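Local coordinates for PixA inclusion body protein (Burkholderia cenocepacia, PDB 4LZK) that is of unknown function but belongs to the PixA family of inclusion body proteins and is probably a component of bacterial inclusion bodies, at residues 18-31 and 51-63. Residues are numbered along the deposited sequence; the frame is centred on the assembly and turned at random.
Sequences QSIQILAVIDTNYI and TALFMLNGHAPGV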
ATOM      1  N   GLN C  18      23.539   4.791   9.439  1.00 23.06           N
ATOM      2  CA  GLN C  18      22.345   4.602  10.298  1.00 22.85           C
ATOM      3  C   GLN C  18      22.360   3.206  10.956  1.00 23.01           C
ATOM      4  O   GLN C  18      23.131   2.310  10.563  1.00 22.00           O
ATOM      5  CB  GLN C  18      21.078   4.798   9.446  1.00 24.88           C
ATOM      6  CG  GLN C  18      20.986   6.122   8.692  1.00 29.45           C
ATOM      7  CD  GLN C  18      20.913   7.323   9.641  1.00 29.31           C
ATOM      8  OE1 GLN C  18      20.130   7.337  10.543  1.00 32.28           O
ATOM      9  NE2 GLN C  18      21.759   8.304   9.436  1.00 33.08           N
ATOM     10  N   SER C  19      21.607   3.049  12.038  1.00 22.84           N
ATOM     11  CA  SER C  19      21.369   1.767  12.696  1.00 22.24           C
ATOM     12  C   SER C  19      19.866   1.494  12.665  1.00 20.59           C
ATOM     13  O   SER C  19      19.116   2.167  13.335  1.00 23.34           O
ATOM     14  CB  SER C  19      21.770   1.826  14.128  1.00 25.97           C
ATOM     15  OG  SER C  19      23.078   2.293  14.172  1.00 35.44           O
ATOM     16  N   ILE C  20      19.469   0.531  11.860  1.00 16.79           N
ATOM     17  CA  ILE C  20      18.099   0.259  11.546  1.00 15.61           C
ATOM     18  C   ILE C  20      17.666  -0.975  12.340  1.00 16.20           C
ATOM     19  O   ILE C  20      18.332  -1.954  12.378  1.00 14.33           O
ATOM     20  CB  ILE C  20      18.001  -0.084  10.073  1.00 15.65           C
ATOM     21  CG1 ILE C  20      18.540   1.097   9.261  1.00 19.68           C
ATOM     22  CG2 ILE C  20      16.551  -0.354   9.736  1.00 15.70           C
ATOM     23  CD1 ILE C  20      18.899   0.634   7.847  1.00 23.02           C
ATOM     24  N   GLN C  21      16.578  -0.863  13.044  1.00 15.29           N
ATOM     25  CA  GLN C  21      16.043  -1.992  13.713  1.00 16.02           C
ATOM     26  C   GLN C  21      14.962  -2.639  12.876  1.00 13.79           C
ATOM     27  O   GLN C  21      14.044  -1.963  12.364  1.00 12.08           O
ATOM     28  CB  GLN C  21      15.430  -1.520  15.050  1.00 18.42           C
ATOM     29  CG  GLN C  21      16.348  -0.831  16.051  1.00 21.72           C
ATOM     30  CD  GLN C  21      15.506  -0.009  17.056  1.00 27.64           C
ATOM     31  OE1 GLN C  21      14.791   0.957  16.664  1.00 34.13           O
ATOM     32  NE2 GLN C  21      15.610  -0.335  18.295  1.00 26.83           N
ATOM     33  N   ILE C  22      14.992  -3.979  12.803  1.00 12.52           N
ATOM     34  CA  ILE C  22      14.055  -4.644  11.985  1.00 12.30           C
ATOM     35  C   ILE C  22      13.333  -5.667  12.866  1.00 11.10           C
ATOM     36  O   ILE C  22      13.997  -6.347  13.578  1.00 10.67           O
ATOM     37  CB  ILE C  22      14.709  -5.360  10.748  1.00 12.21           C
ATOM     38  CG1 ILE C  22      15.473  -4.405   9.821  1.00 15.07           C
ATOM     39  CG2 ILE C  22      13.670  -6.148   9.989  1.00 12.64           C
ATOM     40  CD1 ILE C  22      16.357  -5.177   8.831  1.00 16.21           C
ATOM     41  N   LEU C  23      11.997  -5.745  12.788  1.00 10.97           N
ATOM     42  CA  LEU C  23      11.205  -6.718  13.514  1.00 11.02           C
ATOM     43  C   LEU C  23      10.415  -7.585  12.559  1.00 11.23           C
ATOM     44  O   LEU C  23       9.560  -7.100  11.745  1.00 11.04           O
ATOM     45  CB  LEU C  23      10.311  -6.049  14.585  1.00 11.18           C
ATOM     46  CG  LEU C  23       9.610  -7.013  15.556  1.00 10.87           C
ATOM     47  CD1 LEU C  23      10.639  -7.702  16.451  1.00 12.35           C
ATOM     48  CD2 LEU C  23       8.564  -6.241  16.340  1.00 12.07           C
ATOM     49  N   ALA C  24      10.607  -8.887  12.663  1.00 11.16           N
ATOM     50  CA  ALA C  24       9.786  -9.808  11.944  1.00 11.88           C
ATOM     51  C   ALA C  24       8.722 -10.319  12.893  1.00 11.58           C
ATOM     52  O   ALA C  24       9.039 -10.775  13.948  1.00 11.09           O
ATOM     53  CB  ALA C  24      10.573 -10.998  11.311  1.00 11.06           C
ATOM     54  N   VAL C  25       7.470 -10.185  12.463  1.00 12.99           N
ATOM     55  CA  VAL C  25       6.305 -10.602  13.239  1.00 14.36           C
ATOM     56  C   VAL C  25       5.598 -11.740  12.521  1.00 15.01           C
ATOM     57  O   VAL C  25       5.043 -11.533  11.460  1.00 13.81           O
ATOM     58  CB  VAL C  25       5.361  -9.427  13.490  1.00 15.75           C
ATOM     59  CG1 VAL C  25       4.079  -9.875  14.255  1.00 18.48           C
ATOM     60  CG2 VAL C  25       6.118  -8.316  14.223  1.00 17.41           C
ATOM     61  N   ILE C  26       5.562 -12.916  13.111  1.00 14.75           N
ATOM     62  CA  ILE C  26       5.189 -14.120  12.403  1.00 14.78           C
ATOM     63  C   ILE C  26       3.830 -14.572  12.889  1.00 14.86           C
ATOM     64  O   ILE C  26       3.579 -14.560  14.123  1.00 13.62           O
ATOM     65  CB  ILE C  26       6.231 -15.233  12.683  1.00 16.62           C
ATOM     66  CG1 ILE C  26       7.559 -14.788  12.075  1.00 19.32           C
ATOM     67  CG2 ILE C  26       5.780 -16.607  12.130  1.00 15.83           C
ATOM     68  CD1 ILE C  26       8.754 -15.101  12.840  1.00 21.46           C
ATOM     69  N   ASP C  27       2.930 -14.865  11.958  1.00 13.94           N
ATOM     70  CA  ASP C  27       1.565 -15.386  12.258  1.00 14.66           C
ATOM     71  C   ASP C  27       1.677 -16.927  12.520  1.00 15.72           C
ATOM     72  O   ASP C  27       1.554 -17.767  11.619  1.00 14.68           O
ATOM     73  CB  ASP C  27       0.598 -15.053  11.151  1.00 17.13           C
ATOM     74  CG  ASP C  27      -0.898 -15.423  11.472  1.00 18.50           C
ATOM     75  OD1 ASP C  27      -1.171 -16.142  12.434  1.00 19.76           O
ATOM     76  OD2 ASP C  27      -1.776 -14.970  10.720  1.00 23.79           O
ATOM     77  N   THR C  28       1.993 -17.261  13.751  1.00 15.94           N
ATOM     78  CA  THR C  28       2.284 -18.614  14.115  1.00 16.80           C
ATOM     79  C   THR C  28       1.049 -19.492  13.969  1.00 16.85           C
ATOM     80  O   THR C  28       1.156 -20.640  13.623  1.00 22.77           O
ATOM     81  CB  THR C  28       2.942 -18.728  15.518  1.00 17.49           C
ATOM     82  OG1 THR C  28       2.128 -18.085  16.514  1.00 17.42           O
ATOM     83  CG2 THR C  28       4.327 -18.158  15.470  1.00 18.31           C
ATOM     84  N   ASN C  29      -0.149 -18.953  14.241  1.00 19.81           N
ATOM     85  CA  ASN C  29      -1.392 -19.713  14.017  1.00 19.28           C
ATOM     86  C   ASN C  29      -1.592 -20.099  12.560  1.00 19.58           C
ATOM     87  O   ASN C  29      -2.030 -21.199  12.243  1.00 18.53           O
ATOM     88  CB  ASN C  29      -2.582 -18.963  14.554  1.00 22.28           C
ATOM     89  CG  ASN C  29      -2.610 -18.972  16.094  1.00 29.03           C
ATOM     90  OD1 ASN C  29      -2.019 -19.847  16.718  1.00 28.04           O
ATOM     91  ND2 ASN C  29      -3.272 -17.988  16.692  1.00 32.70           N
ATOM     92  N   TYR C  30      -1.274 -19.202  11.665  1.00 17.13           N
ATOM     93  CA  TYR C  30      -1.351 -19.487  10.272  1.00 22.09           C
ATOM     94  C   TYR C  30      -0.372 -20.597   9.865  1.00 23.10           C
ATOM     95  O   TYR C  30      -0.738 -21.547   9.100  1.00 22.41           O
ATOM     96  CB  TYR C  30      -1.087 -18.228   9.461  1.00 26.63           C
ATOM     97  CG  TYR C  30      -1.131 -18.555   8.003  1.00 38.32           C
ATOM     98  CD1 TYR C  30      -2.190 -19.307   7.502  1.00 43.49           C
ATOM     99  CD2 TYR C  30      -0.098 -18.207   7.133  1.00 42.71           C
ATOM    100  CE1 TYR C  30      -2.236 -19.673   6.182  1.00 51.01           C
ATOM    101  CE2 TYR C  30      -0.149 -18.560   5.806  1.00 51.69           C
ATOM    102  CZ  TYR C  30      -1.228 -19.290   5.333  1.00 57.49           C
ATOM    103  OH  TYR C  30      -1.327 -19.669   4.010  1.00 71.87           O
ATOM    104  N   ILE C  31       0.866 -20.520  10.367  1.00 19.39           N
ATOM    105  CA  ILE C  31       1.861 -21.534  10.079  1.00 21.77           C
ATOM    106  C   ILE C  31       1.413 -22.918  10.541  1.00 19.16           C
ATOM    107  O   ILE C  31       1.534 -23.922   9.842  1.00 20.66           O
ATOM    108  CB  ILE C  31       3.201 -21.256  10.848  1.00 22.20           C
ATOM    109  CG1 ILE C  31       3.771 -19.879  10.518  1.00 28.34           C
ATOM    110  CG2 ILE C  31       4.240 -22.274  10.510  1.00 22.02           C
ATOM    111  CD1 ILE C  31       3.696 -19.580   9.122  1.00 28.11           C
ATOM    112  N   THR C  51       3.971 -14.432   2.927  1.00 19.38           N
ATOM    113  CA  THR C  51       2.591 -14.133   3.231  1.00 21.78           C
ATOM    114  C   THR C  51       2.217 -14.443   4.731  1.00 20.70           C
ATOM    115  O   THR C  51       1.258 -13.884   5.332  1.00 20.45           O
ATOM    116  CB  THR C  51       1.811 -15.010   2.231  1.00 25.56           C
ATOM    117  OG1 THR C  51       0.886 -14.229   1.512  1.00 39.02           O
ATOM    118  CG2 THR C  51       1.230 -16.126   2.840  1.00 27.40           C
ATOM    119  N   ALA C  52       2.997 -15.312   5.335  1.00 19.07           N
ATOM    120  CA  ALA C  52       2.777 -15.763   6.704  1.00 20.39           C
ATOM    121  C   ALA C  52       3.375 -14.842   7.757  1.00 18.83           C
ATOM    122  O   ALA C  52       3.333 -15.146   8.937  1.00 19.18           O
ATOM    123  CB  ALA C  52       3.421 -17.120   6.853  1.00 22.73           C
ATOM    124  N   LEU C  53       3.970 -13.738   7.365  1.00 15.81           N
ATOM    125  CA  LEU C  53       4.572 -12.912   8.343  1.00 15.15           C
ATOM    126  C   LEU C  53       4.567 -11.480   7.884  1.00 13.83           C
ATOM    127  O   LEU C  53       4.155 -11.196   6.771  1.00 14.59           O
ATOM    128  CB  LEU C  53       5.998 -13.404   8.665  1.00 17.13           C
ATOM    129  CG  LEU C  53       6.979 -13.271   7.475  1.00 18.55           C
ATOM    130  CD1 LEU C  53       8.221 -12.546   7.957  1.00 21.22           C
ATOM    131  CD2 LEU C  53       7.326 -14.646   6.992  1.00 21.15           C
ATOM    132  N   PHE C  54       5.024 -10.575   8.724  1.00 12.63           N
ATOM    133  CA  PHE C  54       5.099  -9.149   8.410  1.00 13.59           C
ATOM    134  C   PHE C  54       6.514  -8.673   8.842  1.00 13.86           C
ATOM    135  O   PHE C  54       7.047  -9.160   9.841  1.00 16.25           O
ATOM    136  CB  PHE C  54       4.066  -8.435   9.223  1.00 15.25           C
ATOM    137  CG  PHE C  54       2.687  -8.996   9.101  1.00 20.13           C
ATOM    138  CD1 PHE C  54       1.893  -8.675   8.019  1.00 22.95           C
ATOM    139  CD2 PHE C  54       2.162  -9.825  10.068  1.00 23.24           C
ATOM    140  CE1 PHE C  54       0.586  -9.169   7.902  1.00 25.34           C
ATOM    141  CE2 PHE C  54       0.841 -10.328   9.959  1.00 24.88           C
ATOM    142  CZ  PHE C  54       0.065  -9.987   8.876  1.00 26.39           C
HETATM  143  N   MSE C  55       7.104  -7.754   8.140  1.00 12.28           N
HETATM  144  CA  MSE C  55       8.448  -7.229   8.549  1.00 12.43           C
HETATM  145  C   MSE C  55       8.329  -5.709   8.625  1.00 12.51           C
HETATM  146  O   MSE C  55       7.718  -5.114   7.783  1.00 12.28           O
HETATM  147  CB  MSE C  55       9.518  -7.611   7.569  1.00 11.17           C
HETATM  148  CG  MSE C  55       9.953  -9.074   7.712  1.00 12.12           C
HETATM  149 SE   MSE C  55      11.431  -9.593   6.523  0.79 16.57          SE
HETATM  150  CE  MSE C  55      12.841  -8.922   7.615  1.00 16.48           C
ATOM    151  N   LEU C  56       8.853  -5.134   9.679  1.00 12.56           N
ATOM    152  CA  LEU C  56       8.813  -3.699   9.934  1.00 13.03           C
ATOM    153  C   LEU C  56      10.228  -3.215  10.182  1.00 13.55           C
ATOM    154  O   LEU C  56      11.083  -4.006  10.702  1.00 12.30           O
ATOM    155  CB  LEU C  56       8.028  -3.502  11.188  1.00 14.79           C
ATOM    156  CG  LEU C  56       6.581  -4.067  11.125  1.00 17.23           C
ATOM    157  CD1 LEU C  56       5.996  -3.862  12.471  1.00 19.77           C
ATOM    158  CD2 LEU C  56       5.690  -3.485  10.057  1.00 16.40           C
ATOM    159  N   ASN C  57      10.495  -1.961   9.885  1.00 11.90           N
ATOM    160  CA  ASN C  57      11.779  -1.386  10.175  1.00 12.87           C
ATOM    161  C   ASN C  57      11.620   0.097  10.547  1.00 13.81           C
ATOM    162  O   ASN C  57      10.665   0.766  10.163  1.00 14.15           O
ATOM    163  CB  ASN C  57      12.774  -1.551   8.990  1.00 13.96           C
ATOM    164  CG  ASN C  57      12.326  -0.806   7.785  1.00 17.34           C
ATOM    165  OD1 ASN C  57      11.527  -1.316   7.031  1.00 19.50           O
ATOM    166  ND2 ASN C  57      12.705   0.497   7.687  1.00 18.45           N
ATOM    167  N   GLY C  58      12.503   0.591  11.367  1.00 15.30           N
ATOM    168  CA  GLY C  58      12.440   1.999  11.754  1.00 17.94           C
ATOM    169  C   GLY C  58      12.904   2.907  10.640  1.00 19.59           C
ATOM    170  O   GLY C  58      13.606   2.515   9.713  1.00 15.76           O
ATOM    171  N   HIS C  59      12.453   4.134  10.690  1.00 28.57           N
ATOM    172  CA  HIS C  59      12.806   5.074   9.603  1.00 32.82           C
ATOM    173  C   HIS C  59      14.183   5.685   9.770  1.00 26.45           C
ATOM    174  O   HIS C  59      14.647   5.866  10.856  1.00 27.20           O
ATOM    175  CB  HIS C  59      11.743   6.146   9.493  1.00 39.61           C
ATOM    176  CG  HIS C  59      10.388   5.600   9.173  1.00 48.35           C
ATOM    177  ND1 HIS C  59      10.123   4.963   7.979  1.00 52.11           N
ATOM    178  CD2 HIS C  59       9.230   5.581   9.885  1.00 55.71           C
ATOM    179  CE1 HIS C  59       8.856   4.596   7.960  1.00 60.00           C
ATOM    180  NE2 HIS C  59       8.291   4.951   9.105  1.00 59.20           N
ATOM    181  N   ALA C  60      14.814   6.037   8.667  1.00 29.66           N
ATOM    182  CA  ALA C  60      16.116   6.701   8.665  1.00 27.40           C
ATOM    183  C   ALA C  60      16.350   7.340   7.290  1.00 27.04           C
ATOM    184  O   ALA C  60      15.767   6.890   6.317  1.00 23.24           O
ATOM    185  CB  ALA C  60      17.219   5.714   8.996  1.00 27.22           C
ATOM    186  N   PRO C  61      17.231   8.353   7.184  1.00 27.00           N
ATOM    187  CA  PRO C  61      17.384   8.963   5.839  1.00 25.34           C
ATOM    188  C   PRO C  61      17.987   7.990   4.834  1.00 23.59           C
ATOM    189  O   PRO C  61      18.975   7.352   5.130  1.00 21.85           O
ATOM    190  CB  PRO C  61      18.295  10.175   6.093  1.00 29.42           C
ATOM    191  CG  PRO C  61      18.107  10.464   7.558  1.00 30.69           C
ATOM    192  CD  PRO C  61      17.949   9.116   8.220  1.00 30.41           C
ATOM    193  N   GLY C  62      17.337   7.803   3.698  1.00 19.94           N
ATOM    194  CA  GLY C  62      17.820   6.941   2.655  1.00 19.55           C
ATOM    195  C   GLY C  62      17.435   5.477   2.882  1.00 19.73           C
ATOM    196  O   GLY C  62      17.894   4.587   2.178  1.00 18.99           O
ATOM    197  N   VAL C  63      16.589   5.223   3.873  1.00 19.47           N
ATOM    198  CA  VAL C  63      16.117   3.912   4.138  1.00 16.96           C
ATOM    199  C   VAL C  63      14.612   3.856   3.764  1.00 18.31           C
ATOM    200  O   VAL C  63      13.888   4.715   4.141  1.00 16.98           O
ATOM    201  CB  VAL C  63      16.303   3.614   5.629  1.00 17.59           C
ATOM    202  CG1 VAL C  63      15.687   2.291   5.967  1.00 18.57           C
ATOM    203  CG2 VAL C  63      17.772   3.634   5.967  1.00 20.29           C
TER
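Strands 19-26 and 53-57 run antiparallel, their axes 163° apart, with Leu23-Leu56 and Val25-Phe54 as hydrogen-bonded pairs and Ile22-Asn57, Ala24-Met55 and Ile26-Leu53 as non-hydrogen-bonded ones. Val25 N to Phe54 O, at 2.8 Å and 175° at the hydrogen, is the straightest of six backbone bonds; Gly58 N to Gln21 O (3.1 Å) and Asp27 N to Ala52 O extend the pairing past both ends of strand 53-57. On the face carrying Ile22, Ala24 and Ile26, the selenomethionine Met55 has its CG 4.1 Å from Ala24 CB, then bends at chi3, and its CE comes 3.7 Å from Ile22 CG2. Further along, Ile20 CD1 and Val63 CG2 meet tip to tip at 3.7 Å, while Ile20 CG2 lies beside Asn57 CB. At the other end Ala52 CB sits near the plane of the Tyr30 ring, at its edge (3.7 Å to CD2), and presses tightly on Ile31 CD1 at 3.4 Å. Asp27 is the N-cap of helix 28-34: its chi1 of -173° lets OD1 accept from Tyr30 N, above the carboxylate plane. The pair forms one edge of a five-stranded sheet within the chain, strand 19-26 separating 53-57 from 81-88. Its Ala24-Met55 face packs on Trp180 of strand 172-186 and on strand 72-76, consistent with a cupredoxin-like beta sandwich, whereas Phe54, on the reverse face, meets Glu67 of a second subunit.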